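Local coordinates for nicastrin (PDB 4R12), which is probably an essential subunit of gamma-secretase, the complex that cleaves membrane proteins such as Notch receptors and amyloid precursor protein within the membrane, at residues Gly118-Ser123 with Thr378-Ser383; Val276-Phe281 with Pro382-Ser387; Asp235-Ala240 with Ala270-Tyr275. All blocks are in the same frame, centred on the assembly; numbering follows the deposited sequence.

Contact 1 (Gly118-Ser123 with Thr378-Ser383)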
ATOM      1  N   GLY A 118      -1.062 -14.490   9.276  1.00 32.87           N
ATOM      2  CA  GLY A 118       0.238 -14.963   8.831  1.00 32.51           C
ATOM      3  C   GLY A 118       0.619 -16.324   9.376  1.00 36.07           C
ATOM      4  O   GLY A 118      -0.234 -17.060   9.853  1.00 35.60           O
ATOM      5  N   LEU A 119       1.910 -16.659   9.300  1.00 36.21           N
ATOM      6  CA  LEU A 119       2.419 -17.951   9.763  1.00 37.97           C
ATOM      7  C   LEU A 119       2.356 -18.182  11.260  1.00 39.62           C
ATOM      8  O   LEU A 119       2.345 -19.321  11.709  1.00 42.94           O
ATOM      9  CB  LEU A 119       3.879 -18.126   9.342  1.00 39.51           C
ATOM     10  CG  LEU A 119       4.195 -18.667   7.957  1.00 39.39           C
ATOM     11  CD1 LEU A 119       5.693 -18.850   7.852  1.00 37.15           C
ATOM     12  CD2 LEU A 119       3.477 -19.980   7.694  1.00 38.42           C
ATOM     13  N   TYR A 120       2.355 -17.107  12.037  1.00 38.24           N
ATOM     14  CA  TYR A 120       2.461 -17.234  13.481  1.00 38.25           C
ATOM     15  C   TYR A 120       1.314 -16.535  14.216  1.00 38.81           C
ATOM     16  O   TYR A 120       1.527 -15.533  14.894  1.00 36.96           O
ATOM     17  CB  TYR A 120       3.802 -16.673  13.958  1.00 37.96           C
ATOM     18  CG  TYR A 120       4.975 -17.036  13.058  1.00 38.91           C
ATOM     19  CD1 TYR A 120       5.622 -18.262  13.178  1.00 40.53           C
ATOM     20  CD2 TYR A 120       5.437 -16.144  12.090  1.00 35.54           C
ATOM     21  CE1 TYR A 120       6.696 -18.590  12.354  1.00 38.36           C
ATOM     22  CE2 TYR A 120       6.504 -16.464  11.272  1.00 34.16           C
ATOM     23  CZ  TYR A 120       7.128 -17.683  11.408  1.00 39.18           C
ATOM     24  OH  TYR A 120       8.189 -17.991  10.587  1.00 38.36           O
ATOM     25  N   PRO A 121       0.095 -17.079  14.104  1.00 40.65           N
ATOM     26  CA  PRO A 121      -1.057 -16.471  14.786  1.00 40.80           C
ATOM     27  C   PRO A 121      -0.887 -16.352  16.305  1.00 43.94           C
ATOM     28  O   PRO A 121      -1.430 -15.419  16.898  1.00 45.36           O
ATOM     29  CB  PRO A 121      -2.203 -17.425  14.445  1.00 42.25           C
ATOM     30  CG  PRO A 121      -1.784 -18.072  13.173  1.00 43.38           C
ATOM     31  CD  PRO A 121      -0.298 -18.239  13.286  1.00 38.64           C
ATOM     32  N   ASN A 122      -0.142 -17.262  16.923  1.00 42.35           N
ATOM     33  CA  ASN A 122       0.053 -17.219  18.369  1.00 45.53           C
ATOM     34  C   ASN A 122       1.347 -16.533  18.777  1.00 43.64           C
ATOM     35  O   ASN A 122       1.801 -16.695  19.912  1.00 45.55           O
ATOM     36  CB  ASN A 122       0.051 -18.630  18.975  1.00 49.60           C
ATOM     37  CG  ASN A 122      -0.982 -19.549  18.345  1.00 52.41           C
ATOM     38  OD1 ASN A 122      -0.630 -20.547  17.706  1.00 54.08           O
ATOM     39  ND2 ASN A 122      -2.261 -19.237  18.542  1.00 54.36           N
ATOM     40  N   SER A 123       1.957 -15.783  17.863  1.00 40.12           N
ATOM     41  CA  SER A 123       3.249 -15.167  18.163  1.00 38.87           C
ATOM     42  C   SER A 123       3.160 -14.186  19.325  1.00 36.54           C
ATOM     43  O   SER A 123       2.152 -13.504  19.495  1.00 38.21           O
ATOM     44  CB  SER A 123       3.812 -14.439  16.926  1.00 36.24           C
ATOM     45  OG  SER A 123       5.063 -13.837  17.232  1.00 35.90           O
ATOM     46  N   THR A 378      13.637 -15.891  15.125  1.00 34.89           N
ATOM     47  CA  THR A 378      13.326 -17.243  14.674  1.00 35.02           C
ATOM     48  C   THR A 378      11.944 -17.356  14.044  1.00 37.43           C
ATOM     49  O   THR A 378      11.495 -18.458  13.715  1.00 38.14           O
ATOM     50  CB  THR A 378      13.433 -18.244  15.823  1.00 38.04           C
ATOM     51  OG1 THR A 378      12.677 -17.771  16.946  1.00 38.48           O
ATOM     52  CG2 THR A 378      14.886 -18.404  16.228  1.00 37.59           C
ATOM     53  N   GLU A 379      11.270 -16.213  13.912  1.00 35.11           N
ATOM     54  CA  GLU A 379      10.029 -16.101  13.158  1.00 33.81           C
ATOM     55  C   GLU A 379      10.231 -15.079  12.043  1.00 30.65           C
ATOM     56  O   GLU A 379      10.869 -14.050  12.263  1.00 31.11           O
ATOM     57  CB  GLU A 379       8.861 -15.670  14.053  1.00 35.58           C
ATOM     58  CG  GLU A 379       8.517 -16.624  15.188  1.00 38.71           C
ATOM     59  CD  GLU A 379       7.287 -16.168  15.965  1.00 41.14           C
ATOM     60  OE1 GLU A 379       6.665 -15.156  15.565  1.00 34.64           O
ATOM     61  OE2 GLU A 379       6.942 -16.813  16.976  1.00 43.79           O
ATOM     62  N   LEU A 380       9.723 -15.367  10.849  1.00 30.70           N
ATOM     63  CA  LEU A 380       9.681 -14.354   9.797  1.00 31.52           C
ATOM     64  C   LEU A 380       8.829 -13.165  10.242  1.00 31.94           C
ATOM     65  O   LEU A 380       7.888 -13.337  11.011  1.00 29.73           O
ATOM     66  CB  LEU A 380       9.102 -14.923   8.503  1.00 33.59           C
ATOM     67  CG  LEU A 380       9.912 -15.869   7.622  1.00 33.21           C
ATOM     68  CD1 LEU A 380       9.148 -16.026   6.337  1.00 30.06           C
ATOM     69  CD2 LEU A 380      11.318 -15.331   7.336  1.00 33.28           C
ATOM     70  N   PRO A 381       9.170 -11.955   9.775  1.00 30.95           N
ATOM     71  CA  PRO A 381       8.317 -10.786  10.019  1.00 28.64           C
ATOM     72  C   PRO A 381       7.086 -10.862   9.130  1.00 27.25           C
ATOM     73  O   PRO A 381       7.087 -11.673   8.207  1.00 26.26           O
ATOM     74  CB  PRO A 381       9.211  -9.609   9.619  1.00 28.45           C
ATOM     75  CG  PRO A 381      10.102 -10.170   8.547  1.00 27.91           C
ATOM     76  CD  PRO A 381      10.352 -11.623   8.961  1.00 29.23           C
ATOM     77  N   PRO A 382       6.050 -10.054   9.413  1.00 28.75           N
ATOM     78  CA  PRO A 382       4.881 -10.037   8.528  1.00 27.95           C
ATOM     79  C   PRO A 382       5.300  -9.819   7.082  1.00 26.10           C
ATOM     80  O   PRO A 382       5.959  -8.823   6.783  1.00 26.24           O
ATOM     81  CB  PRO A 382       4.060  -8.845   9.036  1.00 29.45           C
ATOM     82  CG  PRO A 382       4.505  -8.626  10.426  1.00 28.93           C
ATOM     83  CD  PRO A 382       5.943  -9.066  10.500  1.00 28.28           C
ATOM     84  N   SER A 383       4.961 -10.758   6.209  1.00 25.93           N
ATOM     85  CA  SER A 383       5.430 -10.709   4.831  1.00 26.20           C
ATOM     86  C   SER A 383       4.558 -11.567   3.936  1.00 24.90           C
ATOM     87  O   SER A 383       3.950 -12.539   4.393  1.00 27.50           O
ATOM     88  CB  SER A 383       6.885 -11.180   4.733  1.00 26.54           C
ATOM     89  OG  SER A 383       7.028 -12.474   5.292  1.00 27.15           O
TER
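Tyr120 turns its ring towards Glu379 with CG anti to its own carbonyl carbon and beside the backbone N (chi1 -41°). The extended side chain of Glu379 runs along the ring in the opposite direction. Its CB lies over one face, 3.8 Å from the centroid of the Tyr120 ring, a CH-pi contact. Further out the carboxylate stacks on the ring near its root, with the two planes 12° apart, and Glu379 OE1 comes to 3.6 Å from Tyr120 CG. The opposite ring face is covered by CB of Leu119. Tyr120 thus sits between the chain of Glu379 and its own neighbour in sequence. Segment 118-123 belongs to a long loop of the small lobe, and 378-383 to a loop of the large lobe. The contact therefore joins the two lobes, consistent with the small-lobe lid known to reach over the large lobe of nicastrin. At the far end of the ring, Leu380 N donates to Tyr120 OH over 3.1 Å in a nearly straight bond (164°). A type I beta turn from Tyr120 brings Ser123 back beside the carboxylate. Ser123 OG gives its proton to Glu379 OE1 at 2.7 Å, meeting it on the syn side. The same hydroxyl is also hydrogen-bonded to the backbone N of Leu125. Met386 of helix 385-389 packs by its methyl beside the CE2 edge of the Tyr120 ring.

Contact 2 (Val276-Phe281 with Pro382-Ser387)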
ATOM      1  N   VAL A 276      -4.438 -10.609   1.137  1.00 26.68           N
ATOM      2  CA  VAL A 276      -5.426 -11.218   0.257  1.00 26.53           C
ATOM      3  C   VAL A 276      -4.970 -11.298  -1.195  1.00 26.44           C
ATOM      4  O   VAL A 276      -5.443 -12.161  -1.938  1.00 27.14           O
ATOM      5  CB  VAL A 276      -6.780 -10.500   0.328  1.00 28.90           C
ATOM      6  CG1 VAL A 276      -7.328 -10.574   1.756  1.00 29.29           C
ATOM      7  CG2 VAL A 276      -6.668  -9.071  -0.132  1.00 27.58           C
ATOM      8  N   GLY A 277      -4.051 -10.419  -1.596  1.00 26.45           N
ATOM      9  CA  GLY A 277      -3.487 -10.472  -2.937  1.00 24.71           C
ATOM     10  C   GLY A 277      -2.652 -11.716  -3.197  1.00 27.69           C
ATOM     11  O   GLY A 277      -2.915 -12.460  -4.147  1.00 27.94           O
ATOM     12  N   SER A 278      -1.646 -11.956  -2.363  1.00 24.86           N
ATOM     13  CA  SER A 278      -0.863 -13.182  -2.506  1.00 26.75           C
ATOM     14  C   SER A 278      -1.732 -14.431  -2.311  1.00 27.79           C
ATOM     15  O   SER A 278      -1.615 -15.397  -3.065  1.00 27.50           O
ATOM     16  CB  SER A 278       0.326 -13.203  -1.534  1.00 25.72           C
ATOM     17  OG  SER A 278      -0.046 -12.911  -0.202  1.00 26.81           O
ATOM     18  N   GLU A 279      -2.625 -14.410  -1.327  1.00 28.43           N
ATOM     19  CA  GLU A 279      -3.472 -15.582  -1.078  1.00 31.53           C
ATOM     20  C   GLU A 279      -4.391 -15.928  -2.251  1.00 32.01           C
ATOM     21  O   GLU A 279      -4.520 -17.103  -2.618  1.00 31.29           O
ATOM     22  CB  GLU A 279      -4.315 -15.387   0.184  1.00 30.30           C
ATOM     23  CG  GLU A 279      -3.521 -15.472   1.480  1.00 34.87           C
ATOM     24  CD  GLU A 279      -3.003 -16.885   1.801  1.00 38.34           C
ATOM     25  OE1 GLU A 279      -3.269 -17.841   1.037  1.00 40.93           O
ATOM     26  OE2 GLU A 279      -2.322 -17.031   2.836  1.00 38.10           O
ATOM     27  N   TYR A 280      -5.030 -14.921  -2.839  1.00 28.85           N
ATOM     28  CA  TYR A 280      -5.958 -15.167  -3.941  1.00 29.50           C
ATOM     29  C   TYR A 280      -5.215 -15.739  -5.146  1.00 31.10           C
ATOM     30  O   TYR A 280      -5.675 -16.687  -5.767  1.00 30.96           O
ATOM     31  CB  TYR A 280      -6.690 -13.877  -4.315  1.00 27.95           C
ATOM     32  CG  TYR A 280      -7.928 -14.023  -5.183  1.00 29.63           C
ATOM     33  CD1 TYR A 280      -7.824 -14.206  -6.561  1.00 28.13           C
ATOM     34  CD2 TYR A 280      -9.205 -13.900  -4.631  1.00 30.11           C
ATOM     35  CE1 TYR A 280      -8.956 -14.306  -7.360  1.00 29.68           C
ATOM     36  CE2 TYR A 280     -10.340 -13.996  -5.421  1.00 31.51           C
ATOM     37  CZ  TYR A 280     -10.211 -14.198  -6.786  1.00 31.26           C
ATOM     38  OH  TYR A 280     -11.331 -14.275  -7.580  1.00 31.12           O
ATOM     39  N   PHE A 281      -4.055 -15.166  -5.460  1.00 31.04           N
ATOM     40  CA  PHE A 281      -3.265 -15.634  -6.595  1.00 28.65           C
ATOM     41  C   PHE A 281      -2.842 -17.093  -6.389  1.00 30.85           C
ATOM     42  O   PHE A 281      -3.010 -17.920  -7.280  1.00 29.74           O
ATOM     43  CB  PHE A 281      -2.038 -14.732  -6.807  1.00 28.54           C
ATOM     44  CG  PHE A 281      -1.293 -15.001  -8.089  1.00 30.02           C
ATOM     45  CD1 PHE A 281      -1.790 -14.545  -9.300  1.00 29.83           C
ATOM     46  CD2 PHE A 281      -0.089 -15.687  -8.082  1.00 31.50           C
ATOM     47  CE1 PHE A 281      -1.103 -14.776 -10.485  1.00 30.85           C
ATOM     48  CE2 PHE A 281       0.609 -15.923  -9.268  1.00 29.26           C
ATOM     49  CZ  PHE A 281       0.100 -15.473 -10.465  1.00 30.57           C
ATOM     50  N   PRO A 382       6.050 -10.054   9.413  1.00 28.75           N
ATOM     51  CA  PRO A 382       4.881 -10.037   8.528  1.00 27.95           C
ATOM     52  C   PRO A 382       5.300  -9.819   7.082  1.00 26.10           C
ATOM     53  O   PRO A 382       5.959  -8.823   6.783  1.00 26.24           O
ATOM     54  CB  PRO A 382       4.060  -8.845   9.036  1.00 29.45           C
ATOM     55  CG  PRO A 382       4.505  -8.626  10.426  1.00 28.93           C
ATOM     56  CD  PRO A 382       5.943  -9.066  10.500  1.00 28.28           C
ATOM     57  N   SER A 383       4.961 -10.758   6.209  1.00 25.93           N
ATOM     58  CA  SER A 383       5.430 -10.709   4.831  1.00 26.20           C
ATOM     59  C   SER A 383       4.558 -11.567   3.936  1.00 24.90           C
ATOM     60  O   SER A 383       3.950 -12.539   4.393  1.00 27.50           O
ATOM     61  CB  SER A 383       6.885 -11.180   4.733  1.00 26.54           C
ATOM     62  OG  SER A 383       7.028 -12.474   5.292  1.00 27.15           O
ATOM     63  N   SER A 384       4.513 -11.196   2.663  1.00 24.27           N
ATOM     64  CA  SER A 384       3.729 -11.898   1.657  1.00 24.86           C
ATOM     65  C   SER A 384       4.219 -13.320   1.420  1.00 26.53           C
ATOM     66  O   SER A 384       3.457 -14.174   0.941  1.00 25.71           O
ATOM     67  CB  SER A 384       3.754 -11.111   0.343  1.00 24.42           C
ATOM     68  OG  SER A 384       3.058  -9.888   0.506  1.00 23.85           O
ATOM     69  N   SER A 385       5.497 -13.559   1.722  1.00 25.20           N
ATOM     70  CA  SER A 385       6.077 -14.895   1.617  1.00 25.69           C
ATOM     71  C   SER A 385       5.346 -15.890   2.514  1.00 26.21           C
ATOM     72  O   SER A 385       5.308 -17.084   2.233  1.00 27.80           O
ATOM     73  CB  SER A 385       7.561 -14.873   1.986  1.00 25.42           C
ATOM     74  OG  SER A 385       8.321 -14.188   1.007  1.00 26.06           O
ATOM     75  N   MET A 386       4.777 -15.389   3.605  1.00 27.33           N
ATOM     76  CA  MET A 386       3.979 -16.226   4.487  1.00 28.63           C
ATOM     77  C   MET A 386       2.856 -16.967   3.754  1.00 31.14           C
ATOM     78  O   MET A 386       2.500 -18.093   4.129  1.00 30.60           O
ATOM     79  CB  MET A 386       3.389 -15.390   5.618  1.00 29.08           C
ATOM     80  CG  MET A 386       4.417 -14.934   6.635  1.00 28.82           C
ATOM     81  SD  MET A 386       3.676 -13.931   7.943  1.00 31.38           S
ATOM     82  CE  MET A 386       4.962 -14.008   9.184  1.00 31.93           C
ATOM     83  N   SER A 387       2.298 -16.352   2.717  1.00 29.04           N
ATOM     84  CA  SER A 387       1.220 -16.997   1.979  1.00 29.31           C
ATOM     85  C   SER A 387       1.743 -18.222   1.243  1.00 31.22           C
ATOM     86  O   SER A 387       1.060 -19.243   1.164  1.00 31.50           O
ATOM     87  CB  SER A 387       0.570 -16.021   0.996  1.00 29.60           C
ATOM     88  OG  SER A 387       0.024 -14.917   1.690  1.00 27.66           O
TER
HETATM   89  O   HOH W   1      -1.603 -19.904   1.138  1.00 36.81           O
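Ser278 and Ser387 meet hydroxyl to hydroxyl, Ser278 OG lying 2.8 Å from Ser387 OG. The distance suits a hydrogen bond, but which protons are used is not settled. Ser278 OG also lies 3.4 Å from CB of Ser387. Glu279 comes in beside this pair. Its chain is bent at chi2 (-69°), which folds the carboxylate back towards Ser387. Glu279 OE2 stands 3.4 Å from Ser387 OG. The other oxygen is linked through water: the water lies 2.7 Å from Glu279 OE1 and 2.7 Å from Ser387 O, although other acceptors compete for its protons. In the next shell, Lys390 forms a salt bridge with Glu279 OE2. Glu271 OE1 is hydrogen-bonded to both Ser278 OG and Ser384 OG, so one carboxylate oxygen draws the two segments together from the loop before helix 276-287. With an alanine here in place of Glu279, Lys390 is likely to lose this acidic mate and the water one of its acceptors. The contact joins the first turns of helix 276-287 to the short helix 385-389, both within the aminopeptidase-like large lobe. Since small serines face each other, the backbones can come close, with 5.8 Å between CA of Glu279 and CA of Ser387. The buried interface is held by shared polar bonds, while Glu279, the one charged residue that touches across, is partly exposed and is balanced by Lys390.

Contact 3 (Asp235-Ala240 with Ala270-Tyr275)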
ATOM      1  N   ASP A 235       8.715   3.865   3.540  1.00 21.09           N
ATOM      2  CA  ASP A 235       9.452   2.653   3.930  1.00 21.71           C
ATOM      3  C   ASP A 235       8.546   1.431   3.950  1.00 21.63           C
ATOM      4  O   ASP A 235       8.983   0.327   3.628  1.00 20.92           O
ATOM      5  CB  ASP A 235      10.140   2.812   5.291  1.00 22.48           C
ATOM      6  CG  ASP A 235      11.316   1.844   5.454  1.00 25.24           C
ATOM      7  OD1 ASP A 235      11.952   1.526   4.422  1.00 23.29           O
ATOM      8  OD2 ASP A 235      11.586   1.387   6.590  1.00 22.90           O
ATOM      9  N   GLN A 236       7.283   1.624   4.336  1.00 21.00           N
ATOM     10  CA  GLN A 236       6.338   0.520   4.384  1.00 21.61           C
ATOM     11  C   GLN A 236       6.276  -0.261   3.074  1.00 21.30           C
ATOM     12  O   GLN A 236       6.339  -1.496   3.074  1.00 21.05           O
ATOM     13  CB  GLN A 236       4.928   1.035   4.733  1.00 20.38           C
ATOM     14  CG  GLN A 236       3.888  -0.069   4.814  1.00 22.27           C
ATOM     15  CD  GLN A 236       2.525   0.473   5.213  1.00 24.35           C
ATOM     16  OE1 GLN A 236       2.167   1.596   4.849  1.00 22.50           O
ATOM     17  NE2 GLN A 236       1.767  -0.315   5.968  1.00 23.30           N
ATOM     18  N   SER A 237       6.160   0.454   1.959  1.00 20.91           N
ATOM     19  CA  SER A 237       6.019  -0.191   0.652  1.00 21.51           C
ATOM     20  C   SER A 237       6.722   0.525  -0.512  1.00 20.65           C
ATOM     21  O   SER A 237       7.379  -0.110  -1.329  1.00 21.74           O
ATOM     22  CB  SER A 237       4.534  -0.313   0.282  1.00 21.89           C
ATOM     23  OG  SER A 237       3.792  -1.052   1.241  1.00 21.98           O
ATOM     24  N   SER A 238       6.529   1.838  -0.624  1.00 20.45           N
ATOM     25  CA  SER A 238       6.758   2.480  -1.913  1.00 21.43           C
ATOM     26  C   SER A 238       8.245   2.647  -2.251  1.00 20.20           C
ATOM     27  O   SER A 238       8.608   2.691  -3.436  1.00 21.31           O
ATOM     28  CB  SER A 238       6.013   3.824  -1.969  1.00 21.45           C
ATOM     29  OG  SER A 238       6.507   4.741  -1.015  1.00 29.36           O
ATOM     30  N   PHE A 239       9.125   2.703  -1.246  1.00 20.80           N
ATOM     31  CA  PHE A 239      10.559   2.675  -1.568  1.00 21.04           C
ATOM     32  C   PHE A 239      10.876   1.379  -2.327  1.00 20.87           C
ATOM     33  O   PHE A 239      11.495   1.426  -3.404  1.00 20.13           O
ATOM     34  CB  PHE A 239      11.425   2.815  -0.303  1.00 21.50           C
ATOM     35  CG  PHE A 239      12.921   2.916  -0.563  1.00 23.60           C
ATOM     36  CD1 PHE A 239      13.678   1.788  -0.869  1.00 23.20           C
ATOM     37  CD2 PHE A 239      13.581   4.131  -0.416  1.00 22.98           C
ATOM     38  CE1 PHE A 239      15.054   1.881  -1.071  1.00 23.31           C
ATOM     39  CE2 PHE A 239      14.958   4.220  -0.607  1.00 24.98           C
ATOM     40  CZ  PHE A 239      15.692   3.101  -0.938  1.00 21.34           C
ATOM     41  N   ALA A 240      10.440   0.234  -1.790  1.00 19.69           N
ATOM     42  CA  ALA A 240      10.613  -1.047  -2.470  1.00 20.46           C
ATOM     43  C   ALA A 240       9.906  -1.103  -3.831  1.00 19.98           C
ATOM     44  O   ALA A 240      10.442  -1.660  -4.792  1.00 20.30           O
ATOM     45  CB  ALA A 240      10.123  -2.219  -1.570  1.00 20.65           C
ATOM     46  N   ALA A 270      -3.424  -5.088  -1.656  1.00 22.30           N
ATOM     47  CA  ALA A 270      -4.255  -5.352  -0.478  1.00 24.14           C
ATOM     48  C   ALA A 270      -3.625  -6.346   0.515  1.00 26.19           C
ATOM     49  O   ALA A 270      -4.323  -6.988   1.310  1.00 26.61           O
ATOM     50  CB  ALA A 270      -5.652  -5.824  -0.923  1.00 23.76           C
ATOM     51  N   GLU A 271      -2.297  -6.442   0.495  1.00 24.72           N
ATOM     52  CA  GLU A 271      -1.590  -7.296   1.438  1.00 25.19           C
ATOM     53  C   GLU A 271      -1.701  -6.798   2.870  1.00 27.07           C
ATOM     54  O   GLU A 271      -1.649  -7.597   3.804  1.00 27.29           O
ATOM     55  CB  GLU A 271      -0.104  -7.402   1.060  1.00 22.78           C
ATOM     56  CG  GLU A 271       0.108  -8.095  -0.249  1.00 23.29           C
ATOM     57  CD  GLU A 271      -0.268  -9.573  -0.191  1.00 25.19           C
ATOM     58  OE1 GLU A 271       0.548 -10.385   0.277  1.00 26.98           O
ATOM     59  OE2 GLU A 271      -1.384  -9.916  -0.608  1.00 24.42           O
ATOM     60  N   ARG A 272      -1.843  -5.484   3.052  1.00 25.35           N
ATOM     61  CA  ARG A 272      -1.909  -4.943   4.413  1.00 26.33           C
ATOM     62  C   ARG A 272      -3.219  -5.320   5.084  1.00 28.80           C
ATOM     63  O   ARG A 272      -3.418  -5.044   6.263  1.00 28.00           O
ATOM     64  CB  ARG A 272      -1.757  -3.423   4.428  1.00 25.89           C
ATOM     65  CG  ARG A 272      -0.553  -2.884   3.682  1.00 28.30           C
ATOM     66  CD  ARG A 272       0.656  -3.672   3.976  1.00 27.15           C
ATOM     67  NE  ARG A 272       1.877  -3.188   3.314  1.00 27.65           N
ATOM     68  CZ  ARG A 272       3.062  -3.724   3.580  1.00 28.55           C
ATOM     69  NH1 ARG A 272       3.124  -4.729   4.457  1.00 23.76           N
ATOM     70  NH2 ARG A 272       4.165  -3.279   3.001  1.00 26.49           N
ATOM     71  N   TRP A 273      -4.117  -5.949   4.330  1.00 26.34           N
ATOM     72  CA  TRP A 273      -5.426  -6.302   4.863  1.00 29.55           C
ATOM     73  C   TRP A 273      -5.609  -7.817   4.814  1.00 30.89           C
ATOM     74  O   TRP A 273      -6.585  -8.334   4.260  1.00 31.45           O
ATOM     75  CB  TRP A 273      -6.520  -5.558   4.093  1.00 29.61           C
ATOM     76  CG  TRP A 273      -6.294  -4.077   4.137  1.00 29.17           C
ATOM     77  CD1 TRP A 273      -5.679  -3.310   3.180  1.00 30.14           C
ATOM     78  CD2 TRP A 273      -6.615  -3.189   5.216  1.00 29.03           C
ATOM     79  NE1 TRP A 273      -5.618  -1.999   3.594  1.00 27.57           N
ATOM     80  CE2 TRP A 273      -6.184  -1.899   4.837  1.00 28.65           C
ATOM     81  CE3 TRP A 273      -7.225  -3.359   6.465  1.00 31.93           C
ATOM     82  CZ2 TRP A 273      -6.349  -0.787   5.659  1.00 30.52           C
ATOM     83  CZ3 TRP A 273      -7.392  -2.252   7.277  1.00 32.59           C
ATOM     84  CH2 TRP A 273      -6.957  -0.983   6.872  1.00 33.98           C
ATOM     85  N   GLY A 274      -4.638  -8.519   5.388  1.00 28.98           N
ATOM     86  CA  GLY A 274      -4.704  -9.966   5.513  1.00 29.94           C
ATOM     87  C   GLY A 274      -4.120 -10.746   4.351  1.00 29.28           C
ATOM     88  O   GLY A 274      -4.584 -11.849   4.056  1.00 28.54           O
ATOM     89  N   TYR A 275      -3.127 -10.162   3.669  1.00 27.58           N
ATOM     90  CA  TYR A 275      -2.439 -10.827   2.559  1.00 25.09           C
ATOM     91  C   TYR A 275      -3.366 -11.328   1.457  1.00 27.21           C
ATOM     92  O   TYR A 275      -3.107 -12.379   0.889  1.00 26.78           O
ATOM     93  CB  TYR A 275      -1.622 -12.026   3.081  1.00 28.79           C
ATOM     94  CG  TYR A 275      -0.702 -11.701   4.227  1.00 28.39           C
ATOM     95  CD1 TYR A 275       0.420 -10.908   4.027  1.00 28.94           C
ATOM     96  CD2 TYR A 275      -0.946 -12.183   5.512  1.00 30.73           C
ATOM     97  CE1 TYR A 275       1.268 -10.595   5.061  1.00 28.00           C
ATOM     98  CE2 TYR A 275      -0.089 -11.878   6.564  1.00 30.72           C
ATOM     99  CZ  TYR A 275       1.021 -11.081   6.320  1.00 29.75           C
ATOM    100  OH  TYR A 275       1.889 -10.752   7.332  1.00 29.14           O
TER
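Arg272 reaches from its loop to the helix carrying Gln236 and Ser237. Its CB points at that helix, and the chain bends at chi2 (-44°) before running out straight. CG and CD pass the amide of Gln236, each 4.1 Å from Gln236 NE2. Beyond them Gln236 and Arg272 run antiparallel, side by side, their amide and guanidinium planes inclined by only 22°. Arg272 CZ then lies 3.9 Å from Gln236 CG, which covers one face of the guanidinium group. The amide nitrogen of Gln236 has its hydrogen-bond partner in Thr224, so the amide is held while the arginine packs over it. NH2 makes the polar contact at the edge. Arg272 NH2 donates to Ser237 OG over 2.9 Å, almost straight at 172° and essentially in the guanidinium plane. Gln236 O is also close, 2.8 Å from Arg272 NH2, but the angle is too poor for a hydrogen bond. NE of Arg272 finds a hydrogen-bond partner elsewhere. Asp222 stands behind both sides: its backbone O takes a bond from Ser237 OG, and its carboxylate receives the backbone N of Glu271 and of Arg272. The loop follows strand 262-268 and leads into helix 276-287. In M28 aminopeptidases, the relatives of this large lobe, the matching loop usually carries two adjacent glutamates, one catalytic and one a zinc ligand. Here the second is probably replaced by Arg272, consistent with nicastrin not being a zinc peptidase. Ser237 OG works as a relay, accepting from the arginine and donating to the carbonyl of Asp222. The cationic end of Arg272 is thus fixed in direction by a buried neutral hydroxyl, and the nearby Gln236 carbonyl would probably add electrostatic stabilisation.

How the contacts relate
Along the chain, contact 3 closes before contact 2 opens. Contact 3 is nested inside the loop closed by contact 1, while contact 2 ends on the same piece of chain as contact 1. Contacts 2 and 3 are about 11 Å apart between centres and fall wholly in the large lobe. They follow each other directly, since 270-275 runs into helix 276-287. Contact 1 brings in the small lobe; its centre lies about 12 Å from that of contact 2 and about 16 Å from that of contact 3. Contacts 1 and 2 share Pro382 and Ser383. Tyr275 touches this shared piece, and Met386 of helix 385-389 ties contact 2 to contact 1 by packing against Leu119. The peptidase-like region of the large lobe is thus continuous with the place where the small lobe meets it.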